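PDB 5LSI: kinetochore-associated protein NSL1 homolog, which forms part of the MIS12 complex, which is required for kinetochore formation and for normal chromosome alignment and segregation during mitosis. Local coordinates for residues B[52-55]-B[56-60]; B[65-69]-B[70-74]; B[21-24]-B[25-28]; B[41-44]-B[45-48]. One frame throughout, in Å; residues are numbered along the deposited sequence.

Contact 1 (B[52-55]-B[56-60]); sequences DAQW and TFESA
Asp52 O is gripped twice by Thr56: the backbone N of Thr56 donates to it at 2.8 Å with an N-H...O angle of 162°, and the hydroxyl OG1 of Thr56 adds a second bond to the same oxygen at 2.9 Å. The hydroxyl reaches that oxygen because chi1 of Thr56 (-61°) sets OG1 beside its own backbone N, and it arrives from above the carbonyl plane rather than on a lone pair. A valine in place of Thr56 would probably leave Asp52 O with the backbone N-H as its one donor from this turn. Ala53 O takes the N-H of Phe57, and the Ala53 methyl lies against Val34 of helix 20-35. The two segments are successive turns of helix 46-62, which pairs with helix 20-35 in a helical hairpin, and Phe57 is buried on the side facing that partner. Gln54 O accepts from Glu58 N at 2.9 Å, while the bent side chain of Gln54 runs alongside Phe57 and brings OE1 to 4.0 Å from ring atom CD2, with amide and ring planes 66° apart. Trp55 O repeats the double grip of Asp52 O, taking Ser59 N and Ser59 OG from opposite faces of its carbonyl plane, the hydroxyl at 2.8 Å. The same OG of Ser59 sits over one face of the Trp55 indole, 3.3 Å from NE1, in a geometry too poor for a hydrogen bond.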
ATOM      1  N   ASP B  52      12.539  -8.094   1.533  1.00 28.45           N
ATOM      2  CA  ASP B  52      11.304  -8.867   1.619  1.00 27.44           C
ATOM      3  C   ASP B  52      10.122  -7.970   1.970  1.00 25.86           C
ATOM      4  O   ASP B  52       9.062  -8.043   1.336  1.00 27.41           O
ATOM      5  CB  ASP B  52      11.469  -9.985   2.652  1.00 30.34           C
ATOM      6  CG  ASP B  52      10.213 -10.811   2.827  1.00 36.72           C
ATOM      7  OD1 ASP B  52       9.475 -11.000   1.836  1.00 42.20           O
ATOM      8  OD2 ASP B  52       9.960 -11.270   3.961  1.00 41.79           O
ATOM      9  N   ALA B  53      10.296  -7.101   2.972  1.00 25.23           N
ATOM     10  CA  ALA B  53       9.212  -6.214   3.389  1.00 23.84           C
ATOM     11  C   ALA B  53       8.828  -5.240   2.283  1.00 25.37           C
ATOM     12  O   ALA B  53       7.641  -4.970   2.069  1.00 26.73           O
ATOM     13  CB  ALA B  53       9.609  -5.452   4.654  1.00 24.96           C
ATOM     14  N   GLN B  54       9.819  -4.690   1.578  1.00 25.59           N
ATOM     15  CA  GLN B  54       9.533  -3.779   0.476  1.00 24.93           C
ATOM     16  C   GLN B  54       8.739  -4.476  -0.624  1.00 23.67           C
ATOM     17  O   GLN B  54       7.758  -3.930  -1.144  1.00 25.04           O
ATOM     18  CB  GLN B  54      10.841  -3.218  -0.085  1.00 26.64           C
ATOM     19  CG  GLN B  54      10.651  -2.042  -1.007  1.00 32.42           C
ATOM     20  CD  GLN B  54      10.448  -0.753  -0.244  1.00 42.65           C
ATOM     21  OE1 GLN B  54       9.318  -0.292  -0.074  1.00 40.59           O
ATOM     22  NE2 GLN B  54      11.543  -0.165   0.230  1.00 36.64           N
ATOM     23  N   TRP B  55       9.161  -5.691  -0.991  1.00 22.93           N
ATOM     24  CA  TRP B  55       8.499  -6.442  -2.055  1.00 24.54           C
ATOM     25  C   TRP B  55       7.100  -6.881  -1.635  1.00 24.19           C
ATOM     26  O   TRP B  55       6.172  -6.881  -2.450  1.00 23.89           O
ATOM     27  CB  TRP B  55       9.366  -7.642  -2.444  1.00 27.67           C
ATOM     28  CG  TRP B  55       8.705  -8.610  -3.368  1.00 32.62           C
ATOM     29  CD1 TRP B  55       8.171  -8.344  -4.602  1.00 39.81           C
ATOM     30  CD2 TRP B  55       8.508 -10.008  -3.140  1.00 38.26           C
ATOM     31  NE1 TRP B  55       7.649  -9.500  -5.151  1.00 42.56           N
ATOM     32  CE2 TRP B  55       7.844 -10.534  -4.270  1.00 39.39           C
ATOM     33  CE3 TRP B  55       8.830 -10.869  -2.089  1.00 43.77           C
ATOM     34  CZ2 TRP B  55       7.497 -11.884  -4.372  1.00 49.87           C
ATOM     35  CZ3 TRP B  55       8.485 -12.208  -2.191  1.00 47.21           C
ATOM     36  CH2 TRP B  55       7.827 -12.703  -3.323  1.00 52.35           C
ATOM     37  N   THR B  56       6.929  -7.261  -0.367  1.00 23.72           N
ATOM     38  CA  THR B  56       5.595  -7.561   0.145  1.00 25.03           C
ATOM     39  C   THR B  56       4.712  -6.324   0.109  1.00 24.30           C
ATOM     40  O   THR B  56       3.539  -6.399  -0.273  1.00 21.36           O
ATOM     41  CB  THR B  56       5.691  -8.102   1.573  1.00 27.25           C
ATOM     42  OG1 THR B  56       6.462  -9.310   1.576  1.00 26.94           O
ATOM     43  CG2 THR B  56       4.311  -8.385   2.129  1.00 28.55           C
ATOM     44  N   PHE B  57       5.266  -5.172   0.494  1.00 23.34           N
ATOM     45  CA  PHE B  57       4.498  -3.930   0.480  1.00 23.17           C
ATOM     46  C   PHE B  57       4.048  -3.581  -0.933  1.00 25.32           C
ATOM     47  O   PHE B  57       2.866  -3.310  -1.173  1.00 26.24           O
ATOM     48  CB  PHE B  57       5.331  -2.798   1.082  1.00 22.71           C
ATOM     49  CG  PHE B  57       4.725  -1.435   0.905  1.00 25.23           C
ATOM     50  CD1 PHE B  57       3.591  -1.068   1.609  1.00 21.34           C
ATOM     51  CD2 PHE B  57       5.298  -0.514   0.040  1.00 22.32           C
ATOM     52  CE1 PHE B  57       3.031   0.189   1.448  1.00 22.43           C
ATOM     53  CE2 PHE B  57       4.748   0.746  -0.125  1.00 22.59           C
ATOM     54  CZ  PHE B  57       3.611   1.096   0.576  1.00 25.10           C
ATOM     55  N   GLU B  58       4.979  -3.596  -1.889  1.00 22.67           N
ATOM     56  CA  GLU B  58       4.626  -3.247  -3.262  1.00 25.87           C
ATOM     57  C   GLU B  58       3.675  -4.268  -3.873  1.00 22.71           C
ATOM     58  O   GLU B  58       2.769  -3.902  -4.631  1.00 26.13           O
ATOM     59  CB  GLU B  58       5.892  -3.109  -4.108  1.00 27.06           C
ATOM     60  CG  GLU B  58       6.729  -1.896  -3.744  1.00 26.72           C
ATOM     61  CD  GLU B  58       8.048  -1.844  -4.493  1.00 40.91           C
ATOM     62  OE1 GLU B  58       8.480  -2.893  -5.024  1.00 39.84           O
ATOM     63  OE2 GLU B  58       8.651  -0.751  -4.548  1.00 38.94           O
ATOM     64  N   SER B  59       3.858  -5.551  -3.557  1.00 20.34           N
ATOM     65  CA  SER B  59       2.958  -6.575  -4.083  1.00 25.31           C
ATOM     66  C   SER B  59       1.539  -6.394  -3.563  1.00 24.06           C
ATOM     67  O   SER B  59       0.575  -6.514  -4.324  1.00 26.65           O
ATOM     68  CB  SER B  59       3.473  -7.969  -3.732  1.00 26.95           C
ATOM     69  OG  SER B  59       4.687  -8.234  -4.405  1.00 30.15           O
ATOM     70  N   ALA B  60       1.389  -6.098  -2.269  1.00 26.19           N
ATOM     71  CA  ALA B  60       0.052  -5.939  -1.706  1.00 24.07           C
ATOM     72  C   ALA B  60      -0.687  -4.783  -2.363  1.00 26.06           C
ATOM     73  O   ALA B  60      -1.898  -4.867  -2.599  1.00 26.26           O
ATOM     74  CB  ALA B  60       0.136  -5.730  -0.195  1.00 26.16           C
TER

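Contact 2 (B[65-69]-B[70-74])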
ATOM      1  N   ILE B  65      -4.954  -3.173  -6.963  1.00 24.62           N
ATOM      2  CA  ILE B  65      -5.393  -2.120  -7.865  1.00 25.63           C
ATOM      3  C   ILE B  65      -5.559  -2.723  -9.251  1.00 24.82           C
ATOM      4  O   ILE B  65      -5.027  -3.791  -9.561  1.00 27.58           O
ATOM      5  CB  ILE B  65      -4.420  -0.916  -7.922  1.00 29.87           C
ATOM      6  CG1 ILE B  65      -3.160  -1.268  -8.713  1.00 31.36           C
ATOM      7  CG2 ILE B  65      -4.044  -0.446  -6.528  1.00 27.45           C
ATOM      8  CD1 ILE B  65      -2.125  -0.157  -8.733  1.00 29.84           C
ATOM      9  N   SER B  66      -6.325  -2.028 -10.080  1.00 27.49           N
ATOM     10  CA  SER B  66      -6.394  -2.309 -11.503  1.00 31.60           C
ATOM     11  C   SER B  66      -5.865  -1.101 -12.264  1.00 33.71           C
ATOM     12  O   SER B  66      -6.021   0.043 -11.829  1.00 32.36           O
ATOM     13  CB  SER B  66      -7.827  -2.632 -11.947  1.00 32.91           C
ATOM     14  OG  SER B  66      -8.701  -1.549 -11.673  1.00 38.43           O
ATOM     15  N   ILE B  67      -5.219  -1.364 -13.392  1.00 35.15           N
ATOM     16  CA  ILE B  67      -4.727  -0.318 -14.280  1.00 40.04           C
ATOM     17  C   ILE B  67      -5.630  -0.333 -15.506  1.00 45.03           C
ATOM     18  O   ILE B  67      -5.491  -1.196 -16.381  1.00 47.87           O
ATOM     19  CB  ILE B  67      -3.256  -0.523 -14.657  1.00 42.39           C
ATOM     20  CG1 ILE B  67      -2.379  -0.534 -13.403  1.00 34.55           C
ATOM     21  CG2 ILE B  67      -2.793   0.564 -15.626  1.00 41.26           C
ATOM     22  CD1 ILE B  67      -2.436   0.751 -12.611  1.00 34.66           C
ATOM     23  N   ASN B  68      -6.563   0.620 -15.564  1.00 45.38           N
ATOM     24  CA  ASN B  68      -7.564   0.688 -16.631  1.00 51.10           C
ATOM     25  C   ASN B  68      -8.335  -0.629 -16.733  1.00 49.77           C
ATOM     26  O   ASN B  68      -8.456  -1.228 -17.804  1.00 51.92           O
ATOM     27  CB  ASN B  68      -6.919   1.062 -17.969  1.00 47.74           C
ATOM     28  CG  ASN B  68      -6.309   2.451 -17.953  1.00 48.43           C
ATOM     29  OD1 ASN B  68      -6.936   3.415 -17.510  1.00 50.82           O
ATOM     30  ND2 ASN B  68      -5.075   2.559 -18.430  1.00 45.44           N
ATOM     31  N   GLY B  69      -8.847  -1.088 -15.590  1.00 46.31           N
ATOM     32  CA  GLY B  69      -9.608  -2.317 -15.522  1.00 47.92           C
ATOM     33  C   GLY B  69      -8.809  -3.593 -15.663  1.00 47.69           C
ATOM     34  O   GLY B  69      -9.389  -4.680 -15.546  1.00 49.01           O
ATOM     35  N   GLN B  70      -7.506  -3.506 -15.907  1.00 43.91           N
ATOM     36  CA  GLN B  70      -6.651  -4.668 -16.096  1.00 45.69           C
ATOM     37  C   GLN B  70      -5.785  -4.899 -14.866  1.00 46.15           C
ATOM     38  O   GLN B  70      -5.560  -3.998 -14.054  1.00 43.68           O
ATOM     39  CB  GLN B  70      -5.750  -4.493 -17.322  1.00 51.55           C
ATOM     40  CG  GLN B  70      -6.445  -3.932 -18.549  1.00 52.98           C
ATOM     41  CD  GLN B  70      -5.489  -3.741 -19.713  1.00 60.41           C
ATOM     42  OE1 GLN B  70      -4.437  -4.378 -19.777  1.00 61.60           O
ATOM     43  NE2 GLN B  70      -5.842  -2.851 -20.633  1.00 57.21           N
ATOM     44  N   ALA B  71      -5.282  -6.124 -14.746  1.00 45.63           N
ATOM     45  CA  ALA B  71      -4.329  -6.432 -13.695  1.00 45.59           C
ATOM     46  C   ALA B  71      -3.024  -5.673 -13.925  1.00 48.17           C
ATOM     47  O   ALA B  71      -2.698  -5.261 -15.042  1.00 47.27           O
ATOM     48  CB  ALA B  71      -4.061  -7.933 -13.631  1.00 44.38           C
ATOM     49  N   TRP B  72      -2.271  -5.495 -12.838  1.00 42.69           N
ATOM     50  CA  TRP B  72      -1.048  -4.699 -12.892  1.00 42.74           C
ATOM     51  C   TRP B  72      -0.038  -5.294 -13.866  1.00 47.93           C
ATOM     52  O   TRP B  72       0.485  -4.595 -14.741  1.00 45.21           O
ATOM     53  CB  TRP B  72      -0.447  -4.591 -11.489  1.00 37.27           C
ATOM     54  CG  TRP B  72       0.921  -3.974 -11.432  1.00 34.97           C
ATOM     55  CD1 TRP B  72       2.117  -4.606 -11.621  1.00 37.38           C
ATOM     56  CD2 TRP B  72       1.232  -2.610 -11.133  1.00 32.69           C
ATOM     57  NE1 TRP B  72       3.152  -3.714 -11.472  1.00 37.97           N
ATOM     58  CE2 TRP B  72       2.634  -2.483 -11.168  1.00 34.83           C
ATOM     59  CE3 TRP B  72       0.461  -1.484 -10.840  1.00 33.64           C
ATOM     60  CZ2 TRP B  72       3.278  -1.276 -10.927  1.00 33.67           C
ATOM     61  CZ3 TRP B  72       1.104  -0.286 -10.601  1.00 35.45           C
ATOM     62  CH2 TRP B  72       2.498  -0.191 -10.646  1.00 30.87           C
ATOM     63  N   GLN B  73       0.252  -6.589 -13.726  1.00 45.33           N
ATOM     64  CA  GLN B  73       1.301  -7.214 -14.522  1.00 49.35           C
ATOM     65  C   GLN B  73       0.949  -7.291 -16.002  1.00 52.80           C
ATOM     66  O   GLN B  73       1.852  -7.451 -16.831  1.00 60.45           O
ATOM     67  CB  GLN B  73       1.602  -8.615 -13.989  1.00 49.94           C
ATOM     68  CG  GLN B  73       0.396  -9.548 -13.946  1.00 56.78           C
ATOM     69  CD  GLN B  73      -0.463  -9.356 -12.706  1.00 57.80           C
ATOM     70  OE1 GLN B  73      -0.447  -8.296 -12.078  1.00 53.37           O
ATOM     71  NE2 GLN B  73      -1.220 -10.388 -12.348  1.00 61.93           N
ATOM     72  N   GLU B  74      -0.329  -7.179 -16.354  1.00 52.77           N
ATOM     73  CA  GLU B  74      -0.753  -7.276 -17.743  1.00 56.20           C
ATOM     74  C   GLU B  74      -1.028  -5.919 -18.379  1.00 58.70           C
ATOM     75  O   GLU B  74      -1.436  -5.870 -19.543  1.00 66.03           O
ATOM     76  CB  GLU B  74      -2.001  -8.161 -17.852  1.00 54.54           C
ATOM     77  CG  GLU B  74      -3.272  -7.532 -17.310  1.00 56.47           C
ATOM     78  CD  GLU B  74      -4.467  -8.463 -17.412  1.00 65.17           C
ATOM     79  OE1 GLU B  74      -5.397  -8.340 -16.585  1.00 67.00           O
ATOM     80  OE2 GLU B  74      -4.474  -9.326 -18.317  1.00 71.21           O
TER
HETATM   81  O   HOH W   1      -3.460  -5.886 -10.182  1.00 36.76           O
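A type I' beta turn from Ile67 to Gln70 reverses the chain directly after strand 65-67, with Asn68 and Gly69 at its two central positions. Both central residues have positive phi, a conformation that by itself favours glycine at Gly69. Ile67 and Gln70 close the turn as an antiparallel hydrogen-bonded pair. Ile67 N donates to Gln70 O at 2.7 Å, in the carbonyl plane, whereas the return bond from Gln70 N to Ile67 O is longer, 3.1 Å, and meets its oxygen from above the plane. The CA of Ser66 adds a C-H...O contact to Gln70 O at 3.2 Å. Beyond this single bridge the two segments part, and a water spans the gap, donating to Ile65 O and accepting from Trp72 N at 2.9 Å. The water thus gives Trp72 N a partner where the direct pairing has ended. On the returning segment Glu74 OE1 takes the N-H of Ala71 through its anti lone pair. The indole of Trp72 swings back alongside the two isoleucines: its CE3 is 3.6 Å from CD1 of Ile65 and 3.9 Å from CG1 of Ile67. CG of Trp72 stands opposite the backbone N (chi1 171°), which sends the indole across the strand, so that CE3 comes up against both isoleucines. Strand 65-67 pairs in parallel with strand 15-17 through backbone bonds of Ser66 to Val15 and Cys17, while Trp72 packs on helix 20-35 and makes a cation-pi interaction with Lys20.

Contact 3 (B[21-24]-B[25-28]); sequences RAVT and EMLQ
Residues 21-24 and 25-28 are consecutive turns of helix 20-35, joined by four regular i to i+4 backbone bonds, of which Leu27 N to Val23 O is 2.9 Å and Gln28 N to Thr24 O is 3.0 Å. Val23 carries the apolar side of the contact. Its CG1 meets CE of Met26 at 3.6 Å, the two side chains lying side by side, and comes within 4.2 Å of CD1 of Leu27. The methionine gets there by running extended to its sulfur and then bending at chi3 (65°), which folds CE back onto the valine. Around the helix, Arg21 and Glu25 also run alongside each other, but they touch through the aliphatic part of the arginine: CG of Arg21 is 3.9 Å from OE2 of Glu25, with guanidinium and carboxylate planes 56° apart. Thr24 crosses Gln28, its CG2 lying 3.8 Å from NE2, and its OG1 bonds to the backbone of Lys20 one turn earlier. The turn is therefore amphipathic: Val23, Met26 and Leu27 are buried, Leu27 against helix 46-62 and Val23 and Met26 against another protein's chain, while Arg21 and Glu25 stay outside with NE and OE2 5.3 Å apart, probably attracting each other only weakly.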
ATOM      1  N   ARG B  21       2.729   4.313 -13.929  1.00 33.01           N
ATOM      2  CA  ARG B  21       3.918   5.040 -13.499  1.00 28.80           C
ATOM      3  C   ARG B  21       3.652   5.844 -12.234  1.00 25.12           C
ATOM      4  O   ARG B  21       4.496   5.888 -11.333  1.00 25.83           O
ATOM      5  CB  ARG B  21       4.413   5.961 -14.611  1.00 31.74           C
ATOM      6  CG  ARG B  21       5.616   6.795 -14.208  1.00 35.29           C
ATOM      7  CD  ARG B  21       5.962   7.825 -15.272  1.00 43.20           C
ATOM      8  NE  ARG B  21       6.145   7.213 -16.586  1.00 49.68           N
ATOM      9  CZ  ARG B  21       6.369   7.897 -17.703  1.00 55.60           C
ATOM     10  NH1 ARG B  21       6.442   9.223 -17.672  1.00 50.88           N
ATOM     11  NH2 ARG B  21       6.520   7.254 -18.855  1.00 57.09           N
ATOM     12  N   ALA B  22       2.485   6.487 -12.150  1.00 26.94           N
ATOM     13  CA  ALA B  22       2.162   7.292 -10.975  1.00 26.66           C
ATOM     14  C   ALA B  22       2.063   6.433  -9.717  1.00 28.67           C
ATOM     15  O   ALA B  22       2.450   6.870  -8.626  1.00 26.02           O
ATOM     16  CB  ALA B  22       0.861   8.058 -11.212  1.00 28.04           C
ATOM     17  N   VAL B  23       1.543   5.211  -9.846  1.00 24.70           N
ATOM     18  CA  VAL B  23       1.517   4.297  -8.707  1.00 23.90           C
ATOM     19  C   VAL B  23       2.935   3.923  -8.298  1.00 25.09           C
ATOM     20  O   VAL B  23       3.266   3.894  -7.105  1.00 28.47           O
ATOM     21  CB  VAL B  23       0.674   3.051  -9.036  1.00 25.90           C
ATOM     22  CG1 VAL B  23       0.759   2.030  -7.905  1.00 20.92           C
ATOM     23  CG2 VAL B  23      -0.771   3.439  -9.303  1.00 23.52           C
ATOM     24  N   THR B  24       3.795   3.638  -9.281  1.00 24.48           N
ATOM     25  CA  THR B  24       5.185   3.295  -8.994  1.00 24.67           C
ATOM     26  C   THR B  24       5.894   4.423  -8.252  1.00 24.01           C
ATOM     27  O   THR B  24       6.677   4.175  -7.328  1.00 25.50           O
ATOM     28  CB  THR B  24       5.918   2.963 -10.296  1.00 28.14           C
ATOM     29  OG1 THR B  24       5.449   1.709 -10.804  1.00 32.29           O
ATOM     30  CG2 THR B  24       7.423   2.884 -10.078  1.00 29.08           C
ATOM     31  N   GLU B  25       5.619   5.670  -8.634  1.00 25.21           N
ATOM     32  CA  GLU B  25       6.265   6.799  -7.972  1.00 25.62           C
ATOM     33  C   GLU B  25       5.729   6.987  -6.558  1.00 26.12           C
ATOM     34  O   GLU B  25       6.491   7.306  -5.636  1.00 27.61           O
ATOM     35  CB  GLU B  25       6.086   8.059  -8.820  1.00 27.41           C
ATOM     36  CG  GLU B  25       6.757   7.924 -10.182  1.00 27.39           C
ATOM     37  CD  GLU B  25       6.576   9.129 -11.088  1.00 32.57           C
ATOM     38  OE1 GLU B  25       5.561   9.844 -10.959  1.00 34.19           O
ATOM     39  OE2 GLU B  25       7.461   9.352 -11.942  1.00 35.58           O
ATOM     40  N   MET B  26       4.425   6.778  -6.368  1.00 26.94           N
ATOM     41  CA  MET B  26       3.848   6.785  -5.026  1.00 26.32           C
ATOM     42  C   MET B  26       4.473   5.706  -4.146  1.00 25.30           C
ATOM     43  O   MET B  26       4.775   5.952  -2.972  1.00 24.93           O
ATOM     44  CB  MET B  26       2.336   6.591  -5.120  1.00 25.36           C
ATOM     45  CG  MET B  26       1.665   6.230  -3.807  1.00 31.40           C
ATOM     46  SD  MET B  26       0.009   5.558  -4.058  1.00 47.97           S
ATOM     47  CE  MET B  26       0.372   4.038  -4.934  1.00 32.56           C
ATOM     48  N   LEU B  27       4.674   4.504  -4.695  1.00 22.90           N
ATOM     49  CA  LEU B  27       5.298   3.432  -3.925  1.00 23.09           C
ATOM     50  C   LEU B  27       6.738   3.772  -3.561  1.00 25.69           C
ATOM     51  O   LEU B  27       7.214   3.410  -2.478  1.00 23.63           O
ATOM     52  CB  LEU B  27       5.241   2.118  -4.705  1.00 23.88           C
ATOM     53  CG  LEU B  27       3.840   1.528  -4.902  1.00 25.20           C
ATOM     54  CD1 LEU B  27       3.903   0.232  -5.694  1.00 28.00           C
ATOM     55  CD2 LEU B  27       3.154   1.306  -3.567  1.00 29.52           C
ATOM     56  N   GLN B  28       7.452   4.463  -4.454  1.00 23.71           N
ATOM     57  CA  GLN B  28       8.815   4.878  -4.130  1.00 25.85           C
ATOM     58  C   GLN B  28       8.832   5.821  -2.936  1.00 24.22           C
ATOM     59  O   GLN B  28       9.691   5.701  -2.053  1.00 22.69           O
ATOM     60  CB  GLN B  28       9.475   5.537  -5.342  1.00 20.55           C
ATOM     61  CG  GLN B  28       9.752   4.574  -6.482  1.00 22.15           C
ATOM     62  CD  GLN B  28      10.399   5.246  -7.676  1.00 27.21           C
ATOM     63  OE1 GLN B  28      10.725   6.434  -7.637  1.00 25.50           O
ATOM     64  NE2 GLN B  28      10.596   4.484  -8.744  1.00 22.19           N
TER

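Contact 4 (B[41-44]-B[45-48])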
ATOM      1  N   LEU B  41      15.459  -3.513  13.128  1.00 50.68           N
ATOM      2  CA  LEU B  41      15.817  -4.864  12.714  1.00 48.83           C
ATOM      3  C   LEU B  41      17.266  -5.169  13.085  1.00 54.09           C
ATOM      4  O   LEU B  41      18.123  -4.283  13.019  1.00 55.78           O
ATOM      5  CB  LEU B  41      15.634  -5.039  11.210  1.00 46.41           C
ATOM      6  CG  LEU B  41      14.194  -5.141  10.710  1.00 46.08           C
ATOM      7  CD1 LEU B  41      14.167  -5.398   9.210  1.00 40.56           C
ATOM      8  CD2 LEU B  41      13.455  -6.234  11.462  1.00 42.74           C
ATOM      9  N   PRO B  42      17.566  -6.408  13.466  1.00 55.94           N
ATOM     10  CA  PRO B  42      18.951  -6.765  13.779  1.00 56.99           C
ATOM     11  C   PRO B  42      19.785  -6.900  12.516  1.00 56.83           C
ATOM     12  O   PRO B  42      19.294  -7.278  11.450  1.00 53.52           O
ATOM     13  CB  PRO B  42      18.822  -8.111  14.509  1.00 54.76           C
ATOM     14  CG  PRO B  42      17.341  -8.430  14.555  1.00 55.90           C
ATOM     15  CD  PRO B  42      16.672  -7.572  13.539  1.00 55.18           C
ATOM     16  N   GLU B  43      21.073  -6.576  12.660  1.00 56.72           N
ATOM     17  CA  GLU B  43      21.985  -6.578  11.519  1.00 57.55           C
ATOM     18  C   GLU B  43      22.045  -7.942  10.840  1.00 54.35           C
ATOM     19  O   GLU B  43      22.354  -8.026   9.644  1.00 53.41           O
ATOM     20  CB  GLU B  43      23.374  -6.140  11.985  1.00 62.99           C
ATOM     21  CG  GLU B  43      24.445  -6.134  10.911  1.00 68.16           C
ATOM     22  CD  GLU B  43      25.769  -5.611  11.427  1.00 79.65           C
ATOM     23  OE1 GLU B  43      25.778  -4.513  12.024  1.00 82.33           O
ATOM     24  OE2 GLU B  43      26.796  -6.300  11.246  1.00 81.11           O
ATOM     25  N   GLU B  44      21.724  -9.009  11.577  1.00 57.27           N
ATOM     26  CA  GLU B  44      21.824 -10.364  11.044  1.00 54.79           C
ATOM     27  C   GLU B  44      20.921 -10.560   9.831  1.00 55.35           C
ATOM     28  O   GLU B  44      21.316 -11.204   8.851  1.00 56.65           O
ATOM     29  CB  GLU B  44      21.476 -11.371  12.145  1.00 59.34           C
ATOM     30  CG  GLU B  44      21.994 -12.781  11.904  1.00 68.23           C
ATOM     31  CD  GLU B  44      21.664 -13.727  13.052  1.00 76.15           C
ATOM     32  OE1 GLU B  44      21.566 -14.951  12.807  1.00 71.79           O
ATOM     33  OE2 GLU B  44      21.502 -13.251  14.198  1.00 76.02           O
ATOM     34  N   ILE B  45      19.700 -10.027   9.884  1.00 50.59           N
ATOM     35  CA  ILE B  45      18.690 -10.253   8.862  1.00 46.48           C
ATOM     36  C   ILE B  45      18.230  -8.957   8.209  1.00 42.04           C
ATOM     37  O   ILE B  45      17.312  -8.979   7.386  1.00 37.04           O
ATOM     38  CB  ILE B  45      17.481 -11.017   9.437  1.00 44.43           C
ATOM     39  CG1 ILE B  45      16.937 -10.280  10.664  1.00 45.02           C
ATOM     40  CG2 ILE B  45      17.866 -12.447   9.779  1.00 44.41           C
ATOM     41  CD1 ILE B  45      15.445 -10.439  10.873  1.00 43.19           C
ATOM     42  N   ARG B  46      18.856  -7.826   8.549  1.00 43.49           N
ATOM     43  CA  ARG B  46      18.309  -6.522   8.175  1.00 42.67           C
ATOM     44  C   ARG B  46      18.134  -6.392   6.665  1.00 37.04           C
ATOM     45  O   ARG B  46      17.039  -6.073   6.186  1.00 37.83           O
ATOM     46  CB  ARG B  46      19.200  -5.401   8.710  1.00 43.63           C
ATOM     47  CG  ARG B  46      18.698  -4.007   8.357  1.00 43.51           C
ATOM     48  CD  ARG B  46      19.540  -2.912   8.993  1.00 46.07           C
ATOM     49  NE  ARG B  46      19.563  -3.014  10.450  1.00 54.44           N
ATOM     50  CZ  ARG B  46      20.674  -3.073  11.180  1.00 58.87           C
ATOM     51  NH1 ARG B  46      21.861  -3.031  10.592  1.00 59.46           N
ATOM     52  NH2 ARG B  46      20.597  -3.168  12.501  1.00 60.83           N
ATOM     53  N   GLU B  47      19.197  -6.632   5.897  1.00 35.60           N
ATOM     54  CA  GLU B  47      19.116  -6.433   4.451  1.00 38.10           C
ATOM     55  C   GLU B  47      18.093  -7.342   3.778  1.00 32.91           C
ATOM     56  O   GLU B  47      17.229  -6.823   3.053  1.00 31.95           O
ATOM     57  CB  GLU B  47      20.502  -6.592   3.819  1.00 43.10           C
ATOM     58  CG  GLU B  47      21.450  -5.446   4.089  1.00 45.00           C
ATOM     59  CD  GLU B  47      22.684  -5.510   3.212  1.00 60.69           C
ATOM     60  OE1 GLU B  47      23.085  -6.635   2.836  1.00 61.06           O
ATOM     61  OE2 GLU B  47      23.243  -4.440   2.890  1.00 65.87           O
ATOM     62  N   PRO B  48      18.123  -8.671   3.950  1.00 33.31           N
ATOM     63  CA  PRO B  48      17.094  -9.490   3.291  1.00 33.46           C
ATOM     64  C   PRO B  48      15.691  -9.224   3.811  1.00 31.52           C
ATOM     65  O   PRO B  48      14.733  -9.319   3.034  1.00 28.75           O
ATOM     66  CB  PRO B  48      17.547 -10.926   3.587  1.00 36.05           C
ATOM     67  CG  PRO B  48      18.342 -10.813   4.833  1.00 34.11           C
ATOM     68  CD  PRO B  48      19.064  -9.507   4.718  1.00 36.84           C
TER
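Leu41 O is held by the guanidinium of Arg46, whose NH2 donates at 2.8 Å in the carbonyl plane, while NE adds a weak second bond at 3.2 Å. The arginine reaches back across the turn with CG anti to its backbone N (chi1 180°) and a bend at chi3, which lays one guanidinium face over the backbone of Glu43, whose CA is 3.5 Å above the plane. The charged ends stay apart, with OE1 of Glu43 4.4 Å from NH1 of Arg46, beyond a salt bridge. A methionine in place of Arg46 would probably leave Leu41 O without its donors from this side chain and hold the loop backbone at Leu41 less firmly to the start of the helix. Ile45 N donates to Pro42 O at 3.2 Å from above the carbonyl plane, closing the turn. Beside this bond, CG1 of Ile45 packs obliquely across CD of the Pro42 ring at 4.0 Å. The turn leads into helix 46-62. Arg46 NE also bonds Gly38 O farther back in the loop, and the Leu41 side chain rests on Ala49 and Leu50 of helix 46-62, with aromatic side chains of another protein's chain packing on Leu41, Pro42 and Arg46.

How the contacts relate
Along the chain the order is contact 3, contact 4, contact 1, contact 2. Contact 3 lies on helix 20-35, contact 4 at the turn into helix 46-62, and contact 1 farther along that second helix, so the three trace a helical hairpin. Contacts 1 and 3, with centres 13 Å apart, meet where Phe57 and Glu58 pack on Leu27. Contact 2 follows on strand 65-67 and touches contact 3 through Trp72 and Ile65 on Val23. Contacts 2 and 4, about 33 Å between centres, lie on opposite sides of the chain's centre. All four come within reach of another protein's chain, consistent with this NSL1 fragment working as part of a complex.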